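Long-range contact in subclass B3 metallo-beta-lactamase (Sphingobium indicum, PDB 7LUU), which probably hydrolyses beta-lactam antibiotics, using two zinc ions held in its active site: residues L80-D91 against F110-T121. Numbering follows the deposited sequence.
Sequences LIDTGAGLVLID and FDPRDIKFILST. With GOL (glycerol), chain N.
The Phe110 ring meets the carboxylate of Asp82 at its edge: OD2 of Asp82 lies near the ring plane, 3.5 Å from Phe110 CE1, and the two planes stand 76° apart. Leu80 CD2 and Leu87 CD2 approach the same ring obliquely, neither over a face nor at an edge, the former 3.7 Å from Phe110 CD2. A glycerol, probably from the crystallisation liquor, also brings O2 to that edge; its O3 donates a hydrogen bond to Asp82 OD1 and accepts one from Gly86 N. Val88 CG2 lies at the edge of the Phe117 ring. At the other end, Asp91 OD2 accepts from Thr121 OG1 at 2.7 Å through its syn lone pair. Thr121 N comes to Asp91 OD1 on the syn side, tilted from the carboxylate plane, at 2.9 Å and nearly straight; together these bonds fix the carboxylate's rotation, just before zinc ligand Glu122. A water bridges Asp91 OD1 and Ser120 OG.

Between these ends, strands 87-90 and 115-119 run parallel, their axes 15° apart, with a beta bulge where the register slips after Leu87. Lys116 N reaches Leu87 O at 2.8 Å, whereas buried Phe117 N finds no partner. Val88 CG1, anti to its own N (chi1 177°), packs 3.7 Å from Leu119 CG.

The pair belongs to a beta-alpha-beta unit through helix 98-107. Tyr69 meets Phe110 edge-to-face. As expected of the metallo-beta-lactamase alpha-beta/beta-alpha sandwich, Leu89 and Ile118 pack on helix 131-138, Ile90 and Leu119 on strand 205-213 of the second sheet.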
ATOM      1  N   LEU A  80       7.129  -7.509   4.615  1.00 12.65           N
ATOM      2  CA  LEU A  80       7.271  -8.966   4.430  1.00 12.95           C
ATOM      3  C   LEU A  80       6.866  -9.598   5.754  1.00 15.62           C
ATOM      4  O   LEU A  80       7.352  -9.184   6.812  1.00 15.94           O
ATOM      5  CB  LEU A  80       8.720  -9.359   4.061  1.00 15.35           C
ATOM      6  CG  LEU A  80       8.864 -10.859   3.987  1.00 12.99           C
ATOM      7  CD1 LEU A  80       8.288 -11.313   2.600  1.00 16.38           C
ATOM      8  CD2 LEU A  80      10.381 -11.123   4.057  1.00 17.00           C
ATOM      9  N   ILE A  81       5.904 -10.513   5.706  1.00 13.46           N
ATOM     10  CA  ILE A  81       5.437 -11.222   6.909  1.00 15.35           C
ATOM     11  C   ILE A  81       5.780 -12.685   6.759  1.00 16.89           C
ATOM     12  O   ILE A  81       5.370 -13.320   5.777  1.00 14.90           O
ATOM     13  CB  ILE A  81       3.910 -11.070   7.103  1.00 15.88           C
ATOM     14  CG1 ILE A  81       3.536  -9.582   7.111  1.00 19.09           C
ATOM     15  CG2 ILE A  81       3.422 -11.827   8.400  1.00 17.76           C
ATOM     16  CD1 ILE A  81       2.022  -9.401   7.013  1.00 16.99           C
ATOM     17  N   ASP A  82       6.495 -13.234   7.735  1.00 15.65           N
ATOM     18  CA  ASP A  82       6.775 -14.663   7.783  1.00 20.14           C
ATOM     19  C   ASP A  82       5.698 -15.338   8.634  1.00 21.07           C
ATOM     20  O   ASP A  82       5.723 -15.263   9.863  1.00 23.11           O
ATOM     21  CB  ASP A  82       8.181 -14.901   8.320  1.00 20.91           C
ATOM     22  CG  ASP A  82       8.478 -16.365   8.527  1.00 27.20           C
ATOM     23  OD1 ASP A  82       7.633 -17.178   8.095  1.00 24.14           O
ATOM     24  OD2 ASP A  82       9.521 -16.660   9.222  1.00 30.62           O
ATOM     25  N   THR A  83       4.780 -16.078   7.988  1.00 19.34           N
ATOM     26  CA  THR A  83       3.598 -16.557   8.700  1.00 21.91           C
ATOM     27  C   THR A  83       3.796 -17.928   9.343  1.00 26.49           C
ATOM     28  O   THR A  83       2.922 -18.375  10.085  1.00 27.11           O
ATOM     29  CB  THR A  83       2.411 -16.671   7.751  1.00 24.16           C
ATOM     30  OG1 THR A  83       2.669 -17.804   6.892  1.00 22.64           O
ATOM     31  CG2 THR A  83       2.278 -15.402   6.824  1.00 17.11           C
ATOM     32  N   GLY A  84       4.891 -18.594   9.043  1.00 23.57           N
ATOM     33  CA  GLY A  84       5.115 -19.966   9.454  1.00 24.60           C
ATOM     34  C   GLY A  84       4.653 -20.982   8.431  1.00 29.72           C
ATOM     35  O   GLY A  84       5.057 -22.153   8.511  1.00 29.37           O
ATOM     36  N   ALA A  85       3.858 -20.557   7.453  1.00 25.47           N
ATOM     37  CA  ALA A  85       3.363 -21.377   6.346  1.00 26.73           C
ATOM     38  C   ALA A  85       3.465 -20.613   5.034  1.00 25.00           C
ATOM     39  O   ALA A  85       2.647 -20.757   4.124  1.00 25.69           O
ATOM     40  CB  ALA A  85       1.927 -21.806   6.568  1.00 30.45           C
ATOM     41  N   GLY A  86       4.526 -19.842   4.899  1.00 24.93           N
ATOM     42  CA  GLY A  86       4.728 -19.043   3.712  1.00 24.01           C
ATOM     43  C   GLY A  86       4.867 -17.583   4.079  1.00 19.78           C
ATOM     44  O   GLY A  86       4.604 -17.166   5.212  1.00 20.64           O
ATOM     45  N   LEU A  87       5.250 -16.813   3.080  1.00 16.05           N
ATOM     46  CA  LEU A  87       5.548 -15.390   3.288  1.00 18.25           C
ATOM     47  C   LEU A  87       4.469 -14.566   2.613  1.00 15.41           C
ATOM     48  O   LEU A  87       3.881 -14.976   1.598  1.00 16.04           O
ATOM     49  CB  LEU A  87       6.929 -15.009   2.727  1.00 16.82           C
ATOM     50  CG  LEU A  87       8.067 -15.958   3.203  1.00 18.46           C
ATOM     51  CD1 LEU A  87       9.321 -15.604   2.452  1.00 18.92           C
ATOM     52  CD2 LEU A  87       8.335 -15.798   4.708  1.00 21.85           C
ATOM     53  N   VAL A  88       4.254 -13.369   3.150  1.00 13.73           N
ATOM     54  CA  VAL A  88       3.320 -12.411   2.528  1.00 14.30           C
ATOM     55  C   VAL A  88       4.063 -11.096   2.305  1.00 16.49           C
ATOM     56  O   VAL A  88       4.686 -10.571   3.240  1.00 15.76           O
ATOM     57  CB  VAL A  88       2.127 -12.142   3.478  1.00 13.40           C
ATOM     58  CG1 VAL A  88       1.233 -11.127   2.889  1.00 11.35           C
ATOM     59  CG2 VAL A  88       1.324 -13.433   3.704  1.00 14.01           C
ATOM     60  N   LEU A  89       3.982 -10.547   1.102  1.00 12.58           N
ATOM     61  CA  LEU A  89       4.503  -9.199   0.823  1.00 13.70           C
ATOM     62  C   LEU A  89       3.346  -8.230   0.802  1.00 12.26           C
ATOM     63  O   LEU A  89       2.251  -8.612   0.389  1.00 14.45           O
ATOM     64  CB  LEU A  89       5.142  -9.261  -0.566  1.00 15.85           C
ATOM     65  CG  LEU A  89       6.403  -8.579  -0.981  1.00 30.31           C
ATOM     66  CD1 LEU A  89       7.598  -8.637  -0.047  1.00 16.80           C
ATOM     67  CD2 LEU A  89       6.810  -9.292  -2.292  1.00 20.44           C
ATOM     68  N   ILE A  90       3.606  -6.967   1.148  1.00 10.82           N
ATOM     69  CA  ILE A  90       2.662  -5.877   1.022  1.00 10.20           C
ATOM     70  C   ILE A  90       3.290  -4.838   0.116  1.00 12.34           C
ATOM     71  O   ILE A  90       4.345  -4.256   0.453  1.00 13.34           O
ATOM     72  CB  ILE A  90       2.298  -5.258   2.386  1.00 12.19           C
ATOM     73  CG1 ILE A  90       1.787  -6.416   3.255  1.00 13.73           C
ATOM     74  CG2 ILE A  90       1.180  -4.205   2.098  1.00 12.65           C
ATOM     75  CD1 ILE A  90       1.130  -5.895   4.627  1.00 16.02           C
ATOM     76  N   ASP A  91       2.621  -4.618  -1.026  1.00 12.24           N
ATOM     77  CA  ASP A  91       2.987  -3.706  -2.124  1.00 12.26           C
ATOM     78  C   ASP A  91       4.256  -4.142  -2.856  1.00 12.48           C
ATOM     79  O   ASP A  91       4.924  -5.147  -2.516  1.00 14.67           O
ATOM     80  CB  ASP A  91       3.066  -2.247  -1.614  1.00 14.44           C
ATOM     81  CG  ASP A  91       1.670  -1.614  -1.513  1.00 16.32           C
ATOM     82  OD1 ASP A  91       0.702  -2.139  -2.120  1.00 15.06           O
ATOM     83  OD2 ASP A  91       1.542  -0.599  -0.851  1.00 13.74           O
ATOM     84  N   PHE A 110      15.464 -15.256   3.504  1.00 17.75           N
ATOM     85  CA  PHE A 110      14.252 -15.918   3.039  1.00 17.48           C
ATOM     86  C   PHE A 110      14.363 -16.259   1.549  1.00 19.96           C
ATOM     87  O   PHE A 110      15.124 -15.628   0.791  1.00 21.45           O
ATOM     88  CB  PHE A 110      13.040 -14.992   3.259  1.00 17.48           C
ATOM     89  CG  PHE A 110      12.689 -14.765   4.725  1.00 18.64           C
ATOM     90  CD1 PHE A 110      12.113 -15.766   5.454  1.00 18.68           C
ATOM     91  CD2 PHE A 110      12.850 -13.521   5.287  1.00 18.54           C
ATOM     92  CE1 PHE A 110      11.761 -15.593   6.779  1.00 23.20           C
ATOM     93  CE2 PHE A 110      12.514 -13.320   6.651  1.00 20.00           C
ATOM     94  CZ  PHE A 110      11.987 -14.340   7.378  1.00 23.31           C
ATOM     95  N   ASP A 111      13.569 -17.264   1.135  1.00 19.18           N
ATOM     96  CA  ASP A 111      13.463 -17.668  -0.263  1.00 18.22           C
ATOM     97  C   ASP A 111      12.206 -17.033  -0.827  1.00 16.16           C
ATOM     98  O   ASP A 111      11.102 -17.370  -0.362  1.00 17.96           O
ATOM     99  CB  ASP A 111      13.386 -19.192  -0.358  1.00 17.91           C
ATOM    100  CG  ASP A 111      13.451 -19.701  -1.775  1.00 19.50           C
ATOM    101  OD1 ASP A 111      13.211 -18.932  -2.732  1.00 21.58           O
ATOM    102  OD2 ASP A 111      13.729 -20.939  -1.929  1.00 28.53           O
ATOM    103  N   PRO A 112      12.328 -16.168  -1.846  1.00 16.90           N
ATOM    104  CA  PRO A 112      11.135 -15.540  -2.436  1.00 18.13           C
ATOM    105  C   PRO A 112      10.159 -16.542  -3.007  1.00 18.55           C
ATOM    106  O   PRO A 112       8.975 -16.206  -3.110  1.00 18.33           O
ATOM    107  CB  PRO A 112      11.736 -14.665  -3.553  1.00 20.41           C
ATOM    108  CG  PRO A 112      13.120 -14.304  -3.026  1.00 17.96           C
ATOM    109  CD  PRO A 112      13.573 -15.557  -2.338  1.00 19.08           C
ATOM    110  N   ARG A 113      10.606 -17.755  -3.347  1.00 18.01           N
ATOM    111  CA  ARG A 113       9.664 -18.764  -3.824  1.00 17.71           C
ATOM    112  C   ARG A 113       8.645 -19.145  -2.753  1.00 20.16           C
ATOM    113  O   ARG A 113       7.621 -19.779  -3.090  1.00 18.77           O
ATOM    114  CB  ARG A 113      10.427 -20.012  -4.281  1.00 19.85           C
ATOM    115  CG  ARG A 113      11.161 -19.764  -5.615  1.00 21.25           C
ATOM    116  CD  ARG A 113      12.060 -20.982  -6.011  1.00 18.19           C
ATOM    117  NE  ARG A 113      13.135 -21.069  -5.055  1.00 19.83           N
ATOM    118  CZ  ARG A 113      14.132 -21.919  -5.202  1.00 22.73           C
ATOM    119  NH1 ARG A 113      15.077 -21.930  -4.292  1.00 22.44           N
ATOM    120  NH2 ARG A 113      14.141 -22.786  -6.264  1.00 21.00           N
ATOM    121  N   ASP A 114       8.880 -18.749  -1.490  1.00 17.98           N
ATOM    122  CA  ASP A 114       7.921 -19.009  -0.433  1.00 15.68           C
ATOM    123  C   ASP A 114       6.890 -17.904  -0.251  1.00 16.88           C
ATOM    124  O   ASP A 114       6.082 -17.997   0.666  1.00 17.69           O
ATOM    125  CB  ASP A 114       8.668 -19.197   0.886  1.00 18.35           C
ATOM    126  CG  ASP A 114       9.512 -20.474   0.899  1.00 24.51           C
ATOM    127  OD1 ASP A 114       9.165 -21.444   0.182  1.00 25.48           O
ATOM    128  OD2 ASP A 114      10.529 -20.494   1.652  1.00 26.51           O
ATOM    129  N   ILE A 115       6.882 -16.873  -1.099  1.00 17.37           N
ATOM    130  CA  ILE A 115       5.889 -15.804  -0.971  1.00 17.65           C
ATOM    131  C   ILE A 115       4.597 -16.316  -1.595  1.00 14.80           C
ATOM    132  O   ILE A 115       4.554 -16.667  -2.789  1.00 17.51           O
ATOM    133  CB  ILE A 115       6.367 -14.509  -1.666  1.00 16.60           C
ATOM    134  CG1 ILE A 115       7.611 -13.966  -0.923  1.00 16.95           C
ATOM    135  CG2 ILE A 115       5.209 -13.452  -1.658  1.00 13.74           C
ATOM    136  CD1 ILE A 115       8.398 -12.896  -1.699  1.00 17.04           C
ATOM    137  N   LYS A 116       3.563 -16.405  -0.774  1.00 13.86           N
ATOM    138  CA  LYS A 116       2.290 -16.968  -1.181  1.00 14.06           C
ATOM    139  C   LYS A 116       1.293 -15.892  -1.604  1.00 17.37           C
ATOM    140  O   LYS A 116       0.398 -16.167  -2.401  1.00 15.77           O
ATOM    141  CB  LYS A 116       1.684 -17.746  -0.000  1.00 17.40           C
ATOM    142  CG  LYS A 116       2.563 -18.998   0.347  1.00 25.33           C
ATOM    143  CD  LYS A 116       2.662 -19.971  -0.855  1.00 33.44           C
ATOM    144  CE  LYS A 116       3.631 -21.285  -0.794  1.00 47.31           C
ATOM    145  NZ  LYS A 116       4.638 -21.462  -1.980  1.00 39.78           N
ATOM    146  N   PHE A 117       1.387 -14.715  -1.016  1.00 14.24           N
ATOM    147  CA  PHE A 117       0.428 -13.639  -1.297  1.00 12.60           C
ATOM    148  C   PHE A 117       1.178 -12.323  -1.374  1.00 12.12           C
ATOM    149  O   PHE A 117       2.124 -12.097  -0.614  1.00 14.96           O
ATOM    150  CB  PHE A 117      -0.652 -13.498  -0.206  1.00 16.33           C
ATOM    151  CG  PHE A 117      -1.571 -14.680  -0.129  1.00 13.58           C
ATOM    152  CD1 PHE A 117      -2.571 -14.848  -1.080  1.00 14.94           C
ATOM    153  CD2 PHE A 117      -1.423 -15.597   0.876  1.00 17.12           C
ATOM    154  CE1 PHE A 117      -3.399 -15.958  -1.025  1.00 18.98           C
ATOM    155  CE2 PHE A 117      -2.236 -16.721   0.942  1.00 21.14           C
ATOM    156  CZ  PHE A 117      -3.249 -16.888  -0.024  1.00 20.21           C
ATOM    157  N   ILE A 118       0.700 -11.425  -2.245  1.00 11.85           N
ATOM    158  CA  ILE A 118       1.170 -10.050  -2.299  1.00 11.50           C
ATOM    159  C   ILE A 118      -0.075  -9.192  -2.092  1.00 14.42           C
ATOM    160  O   ILE A 118      -1.025  -9.243  -2.905  1.00 14.76           O
ATOM    161  CB  ILE A 118       1.858  -9.737  -3.649  1.00 12.32           C
ATOM    162  CG1 ILE A 118       3.106 -10.630  -3.872  1.00 13.27           C
ATOM    163  CG2 ILE A 118       2.264  -8.228  -3.703  1.00 13.84           C
ATOM    164  CD1 ILE A 118       3.449 -10.694  -5.411  1.00 14.72           C
ATOM    165  N   LEU A 119      -0.106  -8.433  -0.986  1.00 11.07           N
ATOM    166  CA  LEU A 119      -1.264  -7.560  -0.701  1.00 10.91           C
ATOM    167  C   LEU A 119      -1.043  -6.191  -1.369  1.00 13.82           C
ATOM    168  O   LEU A 119       0.068  -5.697  -1.413  1.00 16.30           O
ATOM    169  CB  LEU A 119      -1.442  -7.382   0.828  1.00 14.23           C
ATOM    170  CG  LEU A 119      -1.315  -8.709   1.610  1.00 12.70           C
ATOM    171  CD1 LEU A 119      -1.649  -8.350   3.077  1.00 15.28           C
ATOM    172  CD2 LEU A 119      -2.204  -9.839   1.137  1.00 12.67           C
ATOM    173  N   SER A 120      -2.098  -5.576  -1.901  1.00 12.24           N
ATOM    174  CA  SER A 120      -1.969  -4.301  -2.630  1.00 12.27           C
ATOM    175  C   SER A 120      -2.778  -3.196  -1.940  1.00 14.46           C
ATOM    176  O   SER A 120      -3.993  -3.346  -1.782  1.00 15.99           O
ATOM    177  CB  SER A 120      -2.440  -4.487  -4.079  1.00 14.12           C
ATOM    178  OG  SER A 120      -2.508  -3.241  -4.772  1.00 14.00           O
ATOM    179  N   THR A 121      -2.105  -2.074  -1.570  1.00 11.29           N
ATOM    180  CA  THR A 121      -2.850  -0.978  -0.964  1.00 11.16           C
ATOM    181  C   THR A 121      -3.596  -0.141  -1.992  1.00 16.30           C
ATOM    182  O   THR A 121      -4.586   0.535  -1.631  1.00 17.12           O
ATOM    183  CB  THR A 121      -1.930  -0.035  -0.146  1.00 10.66           C
ATOM    184  OG1 THR A 121      -0.876   0.531  -0.953  1.00 13.99           O
ATOM    185  CG2 THR A 121      -1.328  -0.782   1.104  1.00 11.44           C
TER
HETATM  186  C1  GOL N 313       8.942 -19.884   4.886  1.00 52.20           C
HETATM  187  O1  GOL N 313       8.250 -20.936   4.257  1.00 50.75           O
HETATM  188  C2  GOL N 313       9.100 -20.361   6.342  1.00 56.04           C
HETATM  189  O2  GOL N 313       9.909 -19.503   7.182  1.00 52.56           O
HETATM  190  C3  GOL N 313       7.634 -20.619   6.800  1.00 49.31           C
HETATM  191  O3  GOL N 313       6.880 -19.465   6.481  1.00 39.66           O
HETATM  192  O   HOH W   1      -0.313  -1.864  -4.660  1.00 15.23           O